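Local structure of citrate synthase (Metallosphaera sedula, 6ABX) at residues Lys13-Thr18 with Thr337-Glu342; Asn90-Leu95 with Ser207-Pro212; His176-Met181 with Ser330-Gly335; Thr185-Val190 with Val202-Ser207. The protein probably catalyses the condensation of oxaloacetate with acetyl-CoA and water to give citrate and CoA, a step of the tricarboxylic acid cycle. All coordinates share one frame; numbering follows the deposited sequence.

Contact 1 (Lys13-Thr18 with Thr337-Glu342); sequences KETSIT and TAHVDE
Glu342 leaves its helix with CG anti to the backbone N (chi1 176°) and an extended chain, while Lys13 bends at chi2 and chi3, and the two side chains cross at about a right angle where carboxylate meets ammonium. The contact ties the N-terminal strand of the citrate synthase fold, through an ST turn at Thr15, to helix 324-343. Lys13 NZ forms a salt bridge with Glu342 OE1 at 2.7 Å, on the lone pair anti to the other oxygen; it also donates to His339 O and, near the ring plane, to His339 ND1 at 2.8 Å. The syn lone pair of the same OE1 takes the hydroxyl of Thr15, whose OG1 in turn accepts from Ile17 N. Glu342 OE2 receives Ser16 N at 2.9 Å along a fairly straight bond (163°), and a water bridges it to Ser16 OG. The carboxylate is thus gripped at both oxygens, which fixes its rotation. Strand 11-15 also pairs in parallel with a strand of the second subunit, and His339 NE2 bonds Asp178. Over one face of the imidazole, Ile17 CD1 makes a CH-pi contact 3.8 Å from the centroid of the His339 ring.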
# COMPACT_ATOMS: atom_id res chain seq x y z
N LYS A 13 5.94 2.06 -16.83
CA LYS A 13 6.06 0.70 -17.30
C LYS A 13 5.55 0.61 -18.74
O LYS A 13 4.89 1.54 -19.22
CB LYS A 13 5.25 -0.30 -16.46
CG LYS A 13 3.74 -0.05 -16.44
CD LYS A 13 2.89 -1.27 -16.56
CE LYS A 13 3.16 -2.36 -15.58
NZ LYS A 13 2.20 -3.50 -15.74
N GLU A 14 5.95 -0.46 -19.39
CA GLU A 14 5.30 -0.85 -20.65
C GLU A 14 4.23 -1.89 -20.31
O GLU A 14 4.49 -2.77 -19.51
CB GLU A 14 6.32 -1.44 -21.62
CG GLU A 14 7.19 -0.37 -22.25
CD GLU A 14 8.26 -0.90 -23.21
OE1 GLU A 14 8.31 -2.14 -23.45
OE2 GLU A 14 9.03 -0.05 -23.71
N THR A 15 3.15 -1.90 -21.10
CA THR A 15 2.07 -2.83 -20.82
C THR A 15 1.50 -3.36 -22.12
O THR A 15 1.33 -2.59 -23.06
CB THR A 15 0.98 -2.24 -19.91
OG1 THR A 15 0.17 -3.29 -19.42
CG2 THR A 15 0.09 -1.21 -20.55
N SER A 16 0.96 -4.57 -22.03
CA SER A 16 0.13 -5.12 -23.10
C SER A 16 -1.27 -5.48 -22.55
O SER A 16 -2.07 -6.06 -23.25
CB SER A 16 0.79 -6.31 -23.70
OG SER A 16 0.82 -7.37 -22.78
N ILE A 17 -1.53 -5.08 -21.30
CA ILE A 17 -2.81 -5.45 -20.63
C ILE A 17 -3.99 -4.61 -21.13
O ILE A 17 -5.03 -5.18 -21.54
CB ILE A 17 -2.63 -5.40 -19.09
CG1 ILE A 17 -1.55 -6.39 -18.64
CG2 ILE A 17 -3.96 -5.69 -18.43
CD1 ILE A 17 -1.15 -6.23 -17.22
N THR A 18 -3.90 -3.29 -20.96
CA THR A 18 -4.99 -2.38 -21.17
C THR A 18 -4.49 -1.18 -21.99
O THR A 18 -3.40 -0.66 -21.73
CB THR A 18 -5.59 -1.91 -19.85
OG1 THR A 18 -6.06 -3.10 -19.21
CG2 THR A 18 -6.67 -0.87 -20.06
N THR A 337 -3.27 -7.22 -9.97
CA THR A 337 -2.42 -8.40 -9.93
C THR A 337 -1.83 -8.76 -11.31
O THR A 337 -0.63 -9.17 -11.37
CB THR A 337 -3.13 -9.59 -9.28
OG1 THR A 337 -4.35 -9.91 -9.96
CG2 THR A 337 -3.43 -9.35 -7.82
N ALA A 338 -2.58 -8.55 -12.39
CA ALA A 338 -2.06 -8.73 -13.74
C ALA A 338 -0.93 -7.75 -13.98
O ALA A 338 0.10 -8.11 -14.56
CB ALA A 338 -3.13 -8.60 -14.79
N HIS A 339 -1.10 -6.51 -13.53
CA HIS A 339 -0.06 -5.49 -13.73
C HIS A 339 1.22 -5.84 -12.98
O HIS A 339 2.33 -5.55 -13.53
CB HIS A 339 -0.56 -4.08 -13.36
CG HIS A 339 -1.26 -3.44 -14.50
ND1 HIS A 339 -0.56 -2.90 -15.60
CD2 HIS A 339 -2.57 -3.31 -14.77
CE1 HIS A 339 -1.45 -2.46 -16.48
NE2 HIS A 339 -2.71 -2.66 -15.96
N VAL A 340 1.10 -6.34 -11.74
CA VAL A 340 2.24 -6.71 -10.95
C VAL A 340 2.95 -7.87 -11.66
O VAL A 340 4.16 -7.82 -11.83
CB VAL A 340 1.85 -7.00 -9.49
CG1 VAL A 340 2.97 -7.64 -8.68
CG2 VAL A 340 1.36 -5.74 -8.80
N ASP A 341 2.19 -8.90 -12.03
CA ASP A 341 2.77 -10.11 -12.74
C ASP A 341 3.58 -9.67 -13.96
O ASP A 341 4.70 -10.16 -14.18
CB ASP A 341 1.67 -11.11 -13.06
CG ASP A 341 2.15 -12.50 -13.45
OD1 ASP A 341 3.12 -12.99 -12.84
OD2 ASP A 341 1.51 -13.09 -14.30
N GLU A 342 3.04 -8.75 -14.75
CA GLU A 342 3.68 -8.28 -15.96
C GLU A 342 4.99 -7.56 -15.62
O GLU A 342 6.01 -7.84 -16.25
CB GLU A 342 2.71 -7.38 -16.72
CG GLU A 342 3.30 -6.76 -17.94
CD GLU A 342 2.34 -5.84 -18.65
OE1 GLU A 342 1.95 -4.78 -18.05
OE2 GLU A 342 1.99 -6.16 -19.83
O HOH W 1 1.38 -8.92 -20.13

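Contact 2 (Asn90-Leu95 with Ser207-Pro212); sequences NPMDIL and SALKGP
Lys210 NZ reaches Asp93 OD1 at 2.7 Å, a salt bridge made on the syn lone pair of the carboxylate oxygen. The lysine chain is extended throughout, with CG anti to the backbone N (chi1 -179°), and this length carries the ammonium from just past Leu209 across to the first turn of helix 91-105. On the way its methylenes pass along the turn: Lys210 CG lies 3.8 Å from Met92 CB, and Lys210 CE packs 3.8 Å from Asn90 ND2. Met92 folds back at chi2 and chi3, which sets its methyl against the other backbone, with CE 3.6 Å from Lys210 N and 3.9 Å from Leu209 CB.

In the next shell, Asn90 is the N-cap of helix 91-105. Its OD1 accepts weak bonds from Met92 N at 2.9 Å and Asp93 N at 3.3 Å, a weak N-terminal cap on the turn that presents Asp93. Asp93 OD1 has a second cationic mate in Arg96, and Lys210 NZ a second anionic one in Asp197 of the second subunit. Phe328 of helix 324-343 packs on Leu209. An alanine in place of Lys210 would probably leave both Asp93 and Asp197 of the other subunit without their shared ammonium, and uncover the side of Met92 CB.

The chemistry is therefore that of an ionic chain, Arg96-Asp93-Lys210-Asp197, which runs into the second subunit; the ammonium, with an acid partner in each subunit, is likely to stay protonated.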
# COMPACT_ATOMS: atom_id res chain seq x y z
N ASN A 90 -15.29 1.57 8.55
CA ASN A 90 -15.30 1.98 7.16
C ASN A 90 -15.08 0.72 6.34
O ASN A 90 -14.20 -0.09 6.63
CB ASN A 90 -14.22 3.04 6.92
CG ASN A 90 -14.14 3.41 5.46
OD1 ASN A 90 -13.73 2.59 4.69
ND2 ASN A 90 -14.38 4.67 5.10
N PRO A 91 -15.91 0.44 5.32
CA PRO A 91 -15.82 -0.86 4.67
C PRO A 91 -14.48 -1.08 3.95
O PRO A 91 -14.02 -2.20 3.86
CB PRO A 91 -16.96 -0.89 3.66
CG PRO A 91 -17.80 0.32 3.93
CD PRO A 91 -17.10 1.19 4.94
N MET A 92 -13.89 0.00 3.46
CA MET A 92 -12.54 -0.10 2.84
C MET A 92 -11.48 -0.42 3.90
O MET A 92 -10.57 -1.20 3.65
CB MET A 92 -12.23 1.18 2.05
CG MET A 92 -12.92 1.21 0.70
SD MET A 92 -12.48 -0.12 -0.48
CE MET A 92 -11.04 0.65 -1.23
N ASP A 93 -11.64 0.07 5.14
CA ASP A 93 -10.77 -0.31 6.23
C ASP A 93 -10.94 -1.79 6.56
O ASP A 93 -9.98 -2.46 6.86
CB ASP A 93 -11.02 0.51 7.51
CG ASP A 93 -10.68 2.00 7.35
OD1 ASP A 93 -10.13 2.37 6.29
OD2 ASP A 93 -11.00 2.80 8.28
N ILE A 94 -12.19 -2.29 6.51
CA ILE A 94 -12.42 -3.68 6.78
C ILE A 94 -11.74 -4.52 5.69
O ILE A 94 -11.08 -5.46 5.97
CB ILE A 94 -13.92 -3.98 6.87
CG1 ILE A 94 -14.55 -3.25 8.07
CG2 ILE A 94 -14.15 -5.48 6.97
CD1 ILE A 94 -16.07 -3.35 8.10
N LEU A 95 -11.93 -4.13 4.43
CA LEU A 95 -11.35 -4.89 3.34
C LEU A 95 -9.81 -4.84 3.39
O LEU A 95 -9.17 -5.87 3.20
CB LEU A 95 -11.85 -4.32 2.01
CG LEU A 95 -11.43 -5.16 0.80
CD1 LEU A 95 -12.09 -6.52 0.85
CD2 LEU A 95 -11.72 -4.45 -0.52
N SER A 207 -5.63 0.48 -0.07
CA SER A 207 -5.32 1.68 0.72
C SER A 207 -5.43 2.94 -0.16
O SER A 207 -6.00 3.95 0.27
CB SER A 207 -3.95 1.55 1.35
OG SER A 207 -3.93 0.46 2.28
N ALA A 208 -4.92 2.91 -1.40
CA ALA A 208 -4.99 4.04 -2.36
C ALA A 208 -6.42 4.25 -2.88
O ALA A 208 -6.91 5.37 -2.99
CB ALA A 208 -4.05 3.81 -3.52
N LEU A 209 -7.07 3.16 -3.26
CA LEU A 209 -8.41 3.20 -3.86
C LEU A 209 -9.43 3.80 -2.89
O LEU A 209 -10.37 4.41 -3.36
CB LEU A 209 -8.82 1.79 -4.27
CG LEU A 209 -10.08 1.70 -5.12
CD1 LEU A 209 -9.92 2.46 -6.41
CD2 LEU A 209 -10.50 0.24 -5.35
N LYS A 210 -9.18 3.71 -1.58
CA LYS A 210 -10.10 4.32 -0.58
C LYS A 210 -10.22 5.84 -0.78
O LYS A 210 -11.24 6.45 -0.41
CB LYS A 210 -9.58 4.00 0.82
CG LYS A 210 -10.46 4.56 1.93
CD LYS A 210 -9.94 4.36 3.31
CE LYS A 210 -10.69 5.24 4.30
NZ LYS A 210 -10.21 5.05 5.69
N GLY A 211 -9.13 6.49 -1.16
CA GLY A 211 -9.07 7.91 -1.14
C GLY A 211 -10.03 8.54 -2.15
O GLY A 211 -10.10 8.09 -3.29
N PRO A 212 -10.75 9.61 -1.76
CA PRO A 212 -11.78 10.17 -2.66
C PRO A 212 -11.25 10.79 -3.95
O PRO A 212 -12.05 10.95 -4.85
CB PRO A 212 -12.51 11.20 -1.80
CG PRO A 212 -11.47 11.60 -0.78
CD PRO A 212 -10.67 10.32 -0.49

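Contact 3 (His176-Met181 with Ser330-Gly335); sequences HMDHEM and SARVIG. With FLC (citrate anion), chain C.
The Arg332 guanidinium presents one face to the backbone of the 176-181 loop and its edge to citrate. His179 N sits over the centre of that face, and His179 CB lies 3.6 Å from Arg332 NH2. At the edge, NH1 and NH2 of Arg332 donate side by side to OG1 and OG2 of one citrate carboxylate, each at 2.8 Å and the former nearly straight (177°). Arg332 leaves the helix with CG anti to the backbone N (chi1 176°) but bends at chi2 and chi3, which turns NE back to His176 O at 2.9 Å, above the carbonyl plane. The His179 ring is edge-on to the ligand: ND1 gives a straight bond of 2.9 Å to citrate OA2, while NE2 is held by Tyr256.

The helix backbone comes close where side chains are small. Gly335 N makes a weak bond to Met177 O, and Asp178 OD1, whose partner oxygen OD2 is hydrogen-bonded by Thr18 OG1, lies 3.1 Å from Gly335 CA, leaving no room for a beta carbon. Next to Gly335, Ile334 CD1 meets Met177 CE at 3.7 Å.

A leucine at Arg332 would probably leave this citrate carboxylate without its paired donors and the His176 carbonyl without its NE bond. Arg262 and Asn305 of the same chain, and Arg351 of the second subunit, also hydrogen-bond the citrate, in the oxaloacetate-citrate pocket of a citrate synthase, built at the interface of two subunits.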
# COMPACT_ATOMS: atom_id res chain seq x y z
N HIS A 176 -14.82 -2.75 -14.53
CA HIS A 176 -13.93 -2.26 -13.48
C HIS A 176 -12.61 -3.04 -13.34
O HIS A 176 -11.82 -2.71 -12.46
CB HIS A 176 -14.67 -2.21 -12.15
CG HIS A 176 -15.68 -1.12 -12.06
ND1 HIS A 176 -16.96 -1.27 -12.53
CD2 HIS A 176 -15.60 0.13 -11.55
CE1 HIS A 176 -17.63 -0.13 -12.32
NE2 HIS A 176 -16.80 0.77 -11.77
N MET A 177 -12.34 -4.06 -14.18
CA MET A 177 -11.26 -4.97 -13.89
C MET A 177 -9.90 -4.30 -14.09
O MET A 177 -9.00 -4.61 -13.31
CB MET A 177 -11.34 -6.21 -14.76
CG MET A 177 -12.41 -7.16 -14.25
SD MET A 177 -12.53 -8.59 -15.35
CE MET A 177 -13.73 -9.58 -14.47
N ASP A 178 -9.78 -3.39 -15.06
CA ASP A 178 -8.50 -2.72 -15.21
C ASP A 178 -8.67 -1.36 -15.89
O ASP A 178 -9.55 -1.20 -16.71
CB ASP A 178 -7.48 -3.50 -16.04
CG ASP A 178 -6.06 -2.99 -15.80
OD1 ASP A 178 -5.62 -3.03 -14.63
OD2 ASP A 178 -5.45 -2.44 -16.76
N HIS A 179 -7.73 -0.45 -15.58
CA HIS A 179 -7.75 0.83 -16.30
C HIS A 179 -6.31 1.37 -16.44
O HIS A 179 -6.10 2.53 -16.19
CB HIS A 179 -8.72 1.80 -15.68
CG HIS A 179 -9.33 2.74 -16.66
ND1 HIS A 179 -9.18 4.11 -16.56
CD2 HIS A 179 -9.98 2.50 -17.83
CE1 HIS A 179 -9.79 4.69 -17.59
NE2 HIS A 179 -10.34 3.72 -18.38
N GLU A 180 -5.36 0.47 -16.71
CA GLU A 180 -3.97 0.88 -16.97
C GLU A 180 -3.45 1.50 -15.64
O GLU A 180 -3.60 0.95 -14.51
CB GLU A 180 -4.01 1.70 -18.29
CG GLU A 180 -2.80 1.50 -19.25
CD GLU A 180 -2.73 2.18 -20.63
OE1 GLU A 180 -3.76 2.71 -21.12
OE2 GLU A 180 -1.60 2.17 -21.29
N MET A 181 -2.87 2.70 -15.67
CA MET A 181 -1.99 3.13 -14.62
C MET A 181 -2.51 4.14 -13.54
O MET A 181 -1.84 5.05 -13.13
CB MET A 181 -0.85 3.85 -15.32
CG MET A 181 0.19 4.05 -14.41
SD MET A 181 0.33 2.71 -13.23
CE MET A 181 0.77 1.30 -14.30
N SER A 330 -13.14 -5.38 -5.78
CA SER A 330 -13.38 -6.80 -6.03
C SER A 330 -13.09 -7.12 -7.50
O SER A 330 -12.62 -8.18 -7.80
CB SER A 330 -14.79 -7.23 -5.64
OG SER A 330 -15.76 -6.90 -6.63
N ALA A 331 -13.31 -6.17 -8.41
CA ALA A 331 -13.02 -6.37 -9.83
C ALA A 331 -11.57 -5.93 -10.14
O ALA A 331 -10.82 -6.63 -10.88
CB ALA A 331 -13.99 -5.52 -10.65
N ARG A 332 -11.15 -4.82 -9.53
CA ARG A 332 -9.86 -4.17 -9.96
C ARG A 332 -8.66 -4.99 -9.47
O ARG A 332 -7.54 -4.88 -10.00
CB ARG A 332 -9.87 -2.69 -9.54
CG ARG A 332 -8.57 -1.95 -9.84
CD ARG A 332 -8.26 -1.89 -11.32
NE ARG A 332 -9.32 -1.31 -12.07
CZ ARG A 332 -9.53 0.02 -12.24
NH1 ARG A 332 -8.71 0.91 -11.67
NH2 ARG A 332 -10.61 0.40 -12.91
N VAL A 333 -8.85 -5.87 -8.46
CA VAL A 333 -7.81 -6.75 -7.99
C VAL A 333 -7.26 -7.61 -9.12
O VAL A 333 -6.06 -7.91 -9.16
CB VAL A 333 -8.27 -7.60 -6.81
CG1 VAL A 333 -9.37 -8.57 -7.18
CG2 VAL A 333 -7.11 -8.32 -6.17
N ILE A 334 -8.09 -7.91 -10.11
CA ILE A 334 -7.61 -8.69 -11.27
C ILE A 334 -6.58 -7.86 -12.05
O ILE A 334 -5.49 -8.30 -12.34
CB ILE A 334 -8.79 -9.13 -12.14
CG1 ILE A 334 -9.70 -10.13 -11.42
CG2 ILE A 334 -8.30 -9.74 -13.43
CD1 ILE A 334 -11.12 -10.16 -11.94
N GLY A 335 -6.92 -6.62 -12.39
CA GLY A 335 -5.97 -5.73 -13.05
C GLY A 335 -4.74 -5.45 -12.22
O GLY A 335 -3.63 -5.48 -12.75
CAC FLC C . -7.97 6.35 -13.43
CA FLC C . -9.16 6.57 -12.55
CB FLC C . -10.59 6.17 -12.82
CBC FLC C . -11.77 7.13 -12.88
CG FLC C . -11.13 4.96 -12.45
CGC FLC C . -10.15 3.88 -12.60
OA1 FLC C . -7.06 7.17 -13.06
OA2 FLC C . -7.85 5.38 -14.31
OB1 FLC C . -11.71 8.23 -12.28
OB2 FLC C . -12.87 6.80 -13.41
OG1 FLC C . -9.13 3.67 -11.94
OG2 FLC C . -10.59 3.15 -13.39
OHB FLC C . -10.54 5.88 -14.27
O HOH W 2 -11.92 -0.21 -15.56

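Contact 4 (Thr185-Val190 with Val202-Ser207); sequences TMACLV and VVAGIS
Cys188 SG presses on Gly205 at the tightest point of the contact, 3.5 Å from Gly205 CA. The thiol lies anti to the carbonyl carbon (chi1 -68°), and this setting lays the sulfur against the glycine, where a beta carbon would clash with it. Beside it Ala187 CB rests on the backbone of the other helix, 3.7 Å from Ala204 O, and the two methyls, Ala187 CB and Ala204 CB, stand 4.2 Å apart. These small residues let the axes of the segments come within 7.4 Å at an angle of 149°, a close, roughly antiparallel pair. It forms a hairpin of helices 183-192 and 198-209 in the largely helical fold of citrate synthase, and the second helix lies at the subunit interface, where Ala204 packs on Ala204 of the second subunit. No hydrogen bond joins segments 185-190 and 202-207, though Ser201 OG, just before the latter, bonds Cys188 O.

Away from the Cys188-Gly205 contact the packing is looser. Val202 points away from the other helix, so Cys188 SG gets no nearer to it than 4.4 Å, at Val202 CA. This margin is not a solvent side: Trp336 of helix 324-343 packs on Cys188, and Thr337 on Val202. Ser207 returns its OG to Val203 O at 2.9 Å, on the opposite face of that carbonyl from Ser207 N.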
# COMPACT_ATOMS: atom_id res chain seq x y z
N THR A 185 -3.15 1.25 -8.97
CA THR A 185 -2.23 0.34 -9.66
C THR A 185 -0.79 0.78 -9.39
O THR A 185 0.05 -0.11 -9.13
CB THR A 185 -2.57 0.30 -11.16
OG1 THR A 185 -3.93 -0.14 -11.27
CG2 THR A 185 -1.61 -0.56 -11.94
N MET A 186 -0.52 2.07 -9.35
CA MET A 186 0.83 2.55 -9.03
C MET A 186 1.22 2.10 -7.60
O MET A 186 2.35 1.69 -7.35
CB MET A 186 0.95 4.06 -9.21
CG MET A 186 2.31 4.65 -8.86
SD MET A 186 3.55 3.96 -9.93
CE MET A 186 4.95 4.98 -9.47
N ALA A 187 0.33 2.19 -6.63
CA ALA A 187 0.66 1.76 -5.25
C ALA A 187 1.06 0.29 -5.23
O ALA A 187 2.04 -0.09 -4.61
CB ALA A 187 -0.51 2.02 -4.33
N CYS A 188 0.31 -0.53 -5.99
CA CYS A 188 0.56 -1.95 -6.06
C CYS A 188 1.97 -2.15 -6.61
O CYS A 188 2.67 -3.05 -6.14
CB CYS A 188 -0.40 -2.69 -6.96
SG CYS A 188 -2.10 -2.72 -6.31
N LEU A 189 2.30 -1.39 -7.66
CA LEU A 189 3.58 -1.58 -8.38
C LEU A 189 4.76 -1.09 -7.52
O LEU A 189 5.77 -1.75 -7.53
CB LEU A 189 3.56 -0.86 -9.71
CG LEU A 189 2.72 -1.52 -10.79
CD1 LEU A 189 2.49 -0.55 -11.95
CD2 LEU A 189 3.44 -2.76 -11.32
N VAL A 190 4.59 0.00 -6.77
CA VAL A 190 5.69 0.46 -5.90
C VAL A 190 6.04 -0.65 -4.91
O VAL A 190 7.21 -1.01 -4.73
CB VAL A 190 5.37 1.76 -5.19
CG1 VAL A 190 6.46 2.11 -4.20
CG2 VAL A 190 5.23 2.88 -6.21
N VAL A 202 -1.64 -5.76 -3.07
CA VAL A 202 -3.06 -5.55 -3.12
C VAL A 202 -3.53 -4.72 -1.92
O VAL A 202 -4.39 -3.86 -2.08
CB VAL A 202 -3.86 -6.85 -3.28
CG1 VAL A 202 -5.38 -6.68 -3.04
CG2 VAL A 202 -3.60 -7.47 -4.64
N VAL A 203 -2.99 -4.97 -0.72
CA VAL A 203 -3.28 -4.14 0.44
C VAL A 203 -2.97 -2.67 0.14
O VAL A 203 -3.81 -1.79 0.47
CB VAL A 203 -2.57 -4.66 1.71
CG1 VAL A 203 -2.65 -3.67 2.85
CG2 VAL A 203 -3.12 -6.02 2.12
N ALA A 204 -1.84 -2.38 -0.51
CA ALA A 204 -1.55 -1.01 -0.86
C ALA A 204 -2.52 -0.48 -1.91
O ALA A 204 -2.93 0.67 -1.81
CB ALA A 204 -0.13 -0.88 -1.33
N GLY A 205 -2.90 -1.32 -2.90
CA GLY A 205 -3.94 -0.93 -3.87
C GLY A 205 -5.25 -0.47 -3.20
O GLY A 205 -5.78 0.59 -3.49
N ILE A 206 -5.70 -1.26 -2.24
CA ILE A 206 -6.95 -0.97 -1.49
C ILE A 206 -6.80 0.33 -0.70
O ILE A 206 -7.70 1.20 -0.69
CB ILE A 206 -7.30 -2.14 -0.58
CG1 ILE A 206 -7.64 -3.38 -1.40
CG2 ILE A 206 -8.43 -1.72 0.36
CD1 ILE A 206 -7.71 -4.65 -0.58
N SER A 207 -5.63 0.48 -0.07
CA SER A 207 -5.32 1.68 0.72
C SER A 207 -5.43 2.94 -0.16
O SER A 207 -6.00 3.95 0.27
CB SER A 207 -3.95 1.55 1.35
OG SER A 207 -3.93 0.46 2.28

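Overall arrangement
Helix 324-343 carries one side of contacts 1 and 3, whose centres are 11 Å apart, and helix 198-209 serves contacts 2 and 4, 12 Å apart, which share Ser207. Along the chain, contact 1 spans all the others, bringing the N-terminal strand to the last long helix; contact 4 closes a short hairpin within the spans of both contacts 2 and 3, and these two alternate. Asp178 joins contact 3 to contact 1 by probable hydrogen bonds to Thr18 and His339. Contacts 1 and 2 are farthest apart, with centres about 23 Å from each other. All four touch the second subunit, so the citrate site of contact 3 is built into a framework continuous with the dimer interface.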